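Local coordinates for protein flavin-dependent monooxygenase, oxygenase subunit HsaA (Rhodococcus sp., PDB 2RFQ) that catalyses, as the oxygenase component of a two-component flavin-dependent monooxygenase, the ortho-hydroxylation of the steroid-derived phenol 3-HSA during cholesterol breakdown, at residues 242-256 with 283-297. Residues are numbered along the deposited sequence; the frame is centred on the assembly and turned at random.
With 1PS (3-pyridinium-1-ylpropane-1-sulfonate), chain E.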
# COMPACT_ATOMS: atom_id res chain seq x y z
N SER A 242 20.60 7.63 4.68
CA SER A 242 19.58 6.64 5.05
C SER A 242 19.84 6.01 6.42
O SER A 242 18.90 5.73 7.17
CB SER A 242 19.46 5.52 4.00
OG SER A 242 19.01 6.05 2.76
N ALA A 243 21.11 5.76 6.74
CA ALA A 243 21.44 5.05 8.01
C ALA A 243 20.82 5.70 9.26
O ALA A 243 20.24 4.99 10.09
CB ALA A 243 22.96 4.87 8.16
N PRO A 244 20.90 7.04 9.40
CA PRO A 244 20.28 7.65 10.59
C PRO A 244 18.75 7.52 10.58
O PRO A 244 18.15 7.35 11.62
CB PRO A 244 20.74 9.12 10.56
CG PRO A 244 21.19 9.37 9.14
CD PRO A 244 21.58 8.04 8.55
N ILE A 245 18.13 7.53 9.40
CA ILE A 245 16.68 7.37 9.34
C ILE A 245 16.29 5.95 9.75
O ILE A 245 15.34 5.76 10.52
CB ILE A 245 16.12 7.77 7.99
CG1 ILE A 245 16.46 9.25 7.73
CG2 ILE A 245 14.62 7.54 7.94
CD1 ILE A 245 16.15 9.73 6.27
N VAL A 246 17.03 4.96 9.24
CA VAL A 246 16.87 3.58 9.73
C VAL A 246 17.03 3.52 11.28
O VAL A 246 16.21 2.93 11.97
CB VAL A 246 17.81 2.60 9.00
CG1 VAL A 246 17.71 1.20 9.61
CG2 VAL A 246 17.43 2.58 7.51
N GLY A 247 18.08 4.14 11.80
CA GLY A 247 18.29 4.20 13.26
C GLY A 247 17.12 4.84 14.00
O GLY A 247 16.71 4.34 15.06
N MSE A 248 16.57 5.92 13.45
CA MSE A 248 15.37 6.56 14.01
C MSE A 248 14.23 5.55 14.11
O MSE A 248 13.49 5.53 15.11
CB MSE A 248 14.97 7.79 13.19
CG MSE A 248 15.94 8.94 13.38
SE MSE A 248 15.37 10.35 12.11
CE MSE A 248 17.15 10.93 11.45
N ALA A 249 14.12 4.67 13.11
CA ALA A 249 13.05 3.67 13.09
C ALA A 249 13.27 2.64 14.20
O ALA A 249 12.30 2.24 14.89
CB ALA A 249 12.95 3.02 11.68
N TYR A 250 14.52 2.23 14.41
CA TYR A 250 14.82 1.32 15.54
C TYR A 250 14.41 1.96 16.87
O TYR A 250 13.78 1.31 17.74
CB TYR A 250 16.30 0.94 15.58
CG TYR A 250 16.68 -0.20 14.66
CD1 TYR A 250 17.05 0.04 13.35
CD2 TYR A 250 16.61 -1.52 15.10
CE1 TYR A 250 17.43 -1.01 12.50
CE2 TYR A 250 16.96 -2.59 14.24
CZ TYR A 250 17.36 -2.30 12.93
OH TYR A 250 17.71 -3.32 12.07
N GLY A 251 14.73 3.24 17.02
CA GLY A 251 14.44 3.97 18.26
C GLY A 251 12.94 4.09 18.47
O GLY A 251 12.45 3.88 19.59
N ALA A 252 12.24 4.43 17.39
CA ALA A 252 10.78 4.56 17.43
C ALA A 252 10.16 3.21 17.80
O ALA A 252 9.22 3.14 18.63
CB ALA A 252 10.26 5.02 16.09
N TYR A 253 10.65 2.15 17.17
CA TYR A 253 10.15 0.79 17.47
C TYR A 253 10.33 0.43 18.95
O TYR A 253 9.38 0.01 19.64
CB TYR A 253 10.87 -0.21 16.57
CG TYR A 253 10.37 -1.60 16.82
CD1 TYR A 253 9.20 -2.06 16.22
CD2 TYR A 253 11.04 -2.45 17.72
CE1 TYR A 253 8.71 -3.35 16.50
CE2 TYR A 253 10.57 -3.76 17.99
CZ TYR A 253 9.40 -4.18 17.38
OH TYR A 253 8.93 -5.46 17.64
N ASP A 254 11.54 0.63 19.46
CA ASP A 254 11.83 0.26 20.85
C ASP A 254 10.99 1.10 21.81
O ASP A 254 10.47 0.56 22.79
CB ASP A 254 13.32 0.46 21.13
CG ASP A 254 14.19 -0.59 20.47
OD1 ASP A 254 13.70 -1.68 20.04
OD2 ASP A 254 15.41 -0.32 20.38
N ALA A 255 10.83 2.40 21.52
CA ALA A 255 10.06 3.29 22.40
C ALA A 255 8.61 2.81 22.42
O ALA A 255 8.00 2.66 23.49
CB ALA A 255 10.14 4.77 21.92
N HIS A 256 8.09 2.51 21.23
CA HIS A 256 6.70 2.06 21.09
C HIS A 256 6.46 0.74 21.80
O HIS A 256 5.53 0.61 22.60
CB HIS A 256 6.34 1.93 19.60
CG HIS A 256 4.97 1.37 19.35
ND1 HIS A 256 3.82 2.12 19.54
CD2 HIS A 256 4.57 0.16 18.91
CE1 HIS A 256 2.77 1.38 19.22
NE2 HIS A 256 3.20 0.19 18.82
N ILE A 283 3.21 -4.02 14.82
CA ILE A 283 4.55 -4.26 15.38
C ILE A 283 5.35 -5.27 14.55
O ILE A 283 6.56 -5.08 14.32
CB ILE A 283 4.43 -4.66 16.88
CG1 ILE A 283 4.36 -3.37 17.71
CG2 ILE A 283 5.59 -5.54 17.36
CD1 ILE A 283 3.66 -3.59 19.08
N ALA A 284 4.70 -6.34 14.09
CA ALA A 284 5.37 -7.34 13.26
C ALA A 284 5.79 -6.73 11.93
O ALA A 284 6.92 -6.93 11.47
CB ALA A 284 4.46 -8.55 13.03
N GLU A 285 4.88 -6.00 11.29
CA GLU A 285 5.19 -5.37 10.00
C GLU A 285 6.37 -4.40 10.12
O GLU A 285 7.33 -4.45 9.34
CB GLU A 285 3.98 -4.62 9.45
CG GLU A 285 2.82 -5.54 9.09
CD GLU A 285 1.57 -4.73 8.77
OE1 GLU A 285 1.43 -3.61 9.33
OE2 GLU A 285 0.77 -5.21 7.95
N ALA A 286 6.29 -3.53 11.13
CA ALA A 286 7.31 -2.50 11.32
C ALA A 286 8.67 -3.10 11.62
O ALA A 286 9.66 -2.74 10.97
CB ALA A 286 6.89 -1.55 12.43
N SER A 287 8.72 -4.04 12.57
CA SER A 287 10.01 -4.64 12.92
C SER A 287 10.61 -5.35 11.69
O SER A 287 11.82 -5.28 11.43
CB SER A 287 9.89 -5.59 14.12
OG SER A 287 8.96 -6.62 13.85
N SER A 288 9.76 -6.05 10.93
CA SER A 288 10.31 -6.80 9.80
C SER A 288 10.84 -5.87 8.73
O SER A 288 11.90 -6.11 8.16
CB SER A 288 9.25 -7.74 9.21
OG SER A 288 9.79 -8.44 8.09
N ASP A 289 10.11 -4.81 8.47
CA ASP A 289 10.51 -3.87 7.39
C ASP A 289 11.73 -3.04 7.77
O ASP A 289 12.57 -2.75 6.90
CB ASP A 289 9.33 -3.00 6.98
CG ASP A 289 8.22 -3.80 6.33
OD1 ASP A 289 8.47 -4.97 5.92
OD2 ASP A 289 7.10 -3.26 6.20
N ILE A 290 11.84 -2.70 9.04
CA ILE A 290 13.04 -2.01 9.54
C ILE A 290 14.23 -2.94 9.38
O ILE A 290 15.27 -2.53 8.86
CB ILE A 290 12.87 -1.57 11.02
CG1 ILE A 290 11.80 -0.46 11.09
CG2 ILE A 290 14.22 -1.09 11.57
CD1 ILE A 290 11.25 -0.28 12.52
N ASP A 291 14.06 -4.21 9.77
CA ASP A 291 15.16 -5.15 9.64
C ASP A 291 15.56 -5.33 8.16
O ASP A 291 16.75 -5.40 7.81
CB ASP A 291 14.74 -6.50 10.22
CG ASP A 291 15.81 -7.55 10.05
OD1 ASP A 291 16.80 -7.52 10.82
OD2 ASP A 291 15.69 -8.39 9.13
N ALA A 292 14.57 -5.41 7.27
CA ALA A 292 14.88 -5.56 5.84
C ALA A 292 15.69 -4.36 5.34
O ALA A 292 16.67 -4.52 4.59
CB ALA A 292 13.60 -5.71 5.03
N ALA A 293 15.26 -3.16 5.74
CA ALA A 293 15.97 -1.93 5.39
C ALA A 293 17.43 -2.02 5.80
O ALA A 293 18.31 -1.77 4.99
CB ALA A 293 15.31 -0.73 6.06
N TRP A 294 17.68 -2.38 7.05
CA TRP A 294 19.06 -2.51 7.53
C TRP A 294 19.85 -3.61 6.82
O TRP A 294 21.00 -3.41 6.45
CB TRP A 294 19.07 -2.72 9.04
CG TRP A 294 20.48 -2.83 9.55
CD1 TRP A 294 21.11 -3.95 10.03
CD2 TRP A 294 21.47 -1.78 9.57
NE1 TRP A 294 22.42 -3.66 10.36
CE2 TRP A 294 22.67 -2.34 10.08
CE3 TRP A 294 21.45 -0.42 9.19
CZ2 TRP A 294 23.84 -1.59 10.25
CZ3 TRP A 294 22.63 0.34 9.37
CH2 TRP A 294 23.81 -0.27 9.89
N ARG A 295 19.23 -4.77 6.61
CA ARG A 295 19.92 -5.88 5.92
C ARG A 295 20.40 -5.45 4.55
O ARG A 295 21.53 -5.72 4.18
CB ARG A 295 19.01 -7.08 5.79
CG ARG A 295 18.90 -7.90 7.08
CD ARG A 295 18.08 -9.14 6.79
NE ARG A 295 17.73 -9.88 8.01
CZ ARG A 295 18.52 -10.80 8.57
NH1 ARG A 295 19.69 -11.14 8.02
NH2 ARG A 295 18.14 -11.40 9.69
N GLN A 296 19.54 -4.76 3.80
CA GLN A 296 19.96 -4.30 2.46
C GLN A 296 20.96 -3.15 2.52
O GLN A 296 21.98 -3.16 1.80
CB GLN A 296 18.74 -3.89 1.64
CG GLN A 296 17.83 -5.09 1.40
CD GLN A 296 16.72 -4.79 0.42
OE1 GLN A 296 15.93 -3.85 0.61
NE2 GLN A 296 16.65 -5.60 -0.66
N LEU A 297 20.69 -2.17 3.38
CA LEU A 297 21.56 -1.00 3.45
C LEU A 297 22.98 -1.38 3.88
O LEU A 297 23.95 -0.99 3.24
CB LEU A 297 20.97 0.04 4.41
CG LEU A 297 21.65 1.41 4.35
CD1 LEU A 297 21.24 2.17 3.07
CD2 LEU A 297 21.25 2.19 5.57
N1 1PS E . 3.54 9.01 26.41
C1 1PS E . 2.64 10.03 26.33
C2 1PS E . 2.58 11.01 27.33
C3 1PS E . 4.39 8.91 27.46
C4 1PS E . 4.36 9.86 28.49
C5 1PS E . 3.45 10.92 28.41
C6 1PS E . 3.59 7.98 25.36
C7 1PS E . 4.15 8.54 24.05
C8 1PS E . 4.36 7.42 23.02
S1 1PS E . 5.90 6.75 23.11
O1 1PS E . 5.84 5.54 22.24
O2 1PS E . 6.25 6.34 24.49
O3 1PS E . 6.90 7.78 22.68
O HOH W 1 17.20 -5.78 12.84
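Tyr250 and Ile290 meet at the middle of an antiparallel helix pair in the C-terminal helical bundle of the acyl-CoA dehydrogenase fold; the segment axes approach to 10.0 Å at a signed crossing angle of -153°. The evidence for a CH-pi contact is positional: Ile290 CG2 stands 3.6 Å from the centroid of the Tyr250 ring, 22° off its normal. The branching of Ile290 divides its work, since with CG1 anti to the carbonyl carbon (chi1 -67°) CG2 is turned to the Tyr250 ring and CG1 lies 3.7 Å from Ala249 CB. Further apolar packing flanks this centre. Val246 CG1 leans on Trp294 and CG2 on Ala293, Leu297 CD1 reaches Ser242 CB at 3.9 Å, and Ile283 CG1 lies at the edge of the ring of His256, a residue of the 1PS pocket.

No direct hydrogen bond joins the segments. One water bridges them instead, 2.6 Å from Tyr250 OH and donating to Asp291 OD1, while Asp291 OD2 takes Arg295 NE in a salt bridge on its syn side. A leucine in place of Tyr250 would probably leave this water without its phenolic partner and Ile290 CG2 without an aromatic face. Tyr253 OH is hydrogen-bonded to Glu384 OE1 of the second subunit; within the helix pair it passes 3.4 Å from Ile283 CG2, and Tyr253 CE1 lies 3.5 Å from Ser287 CB.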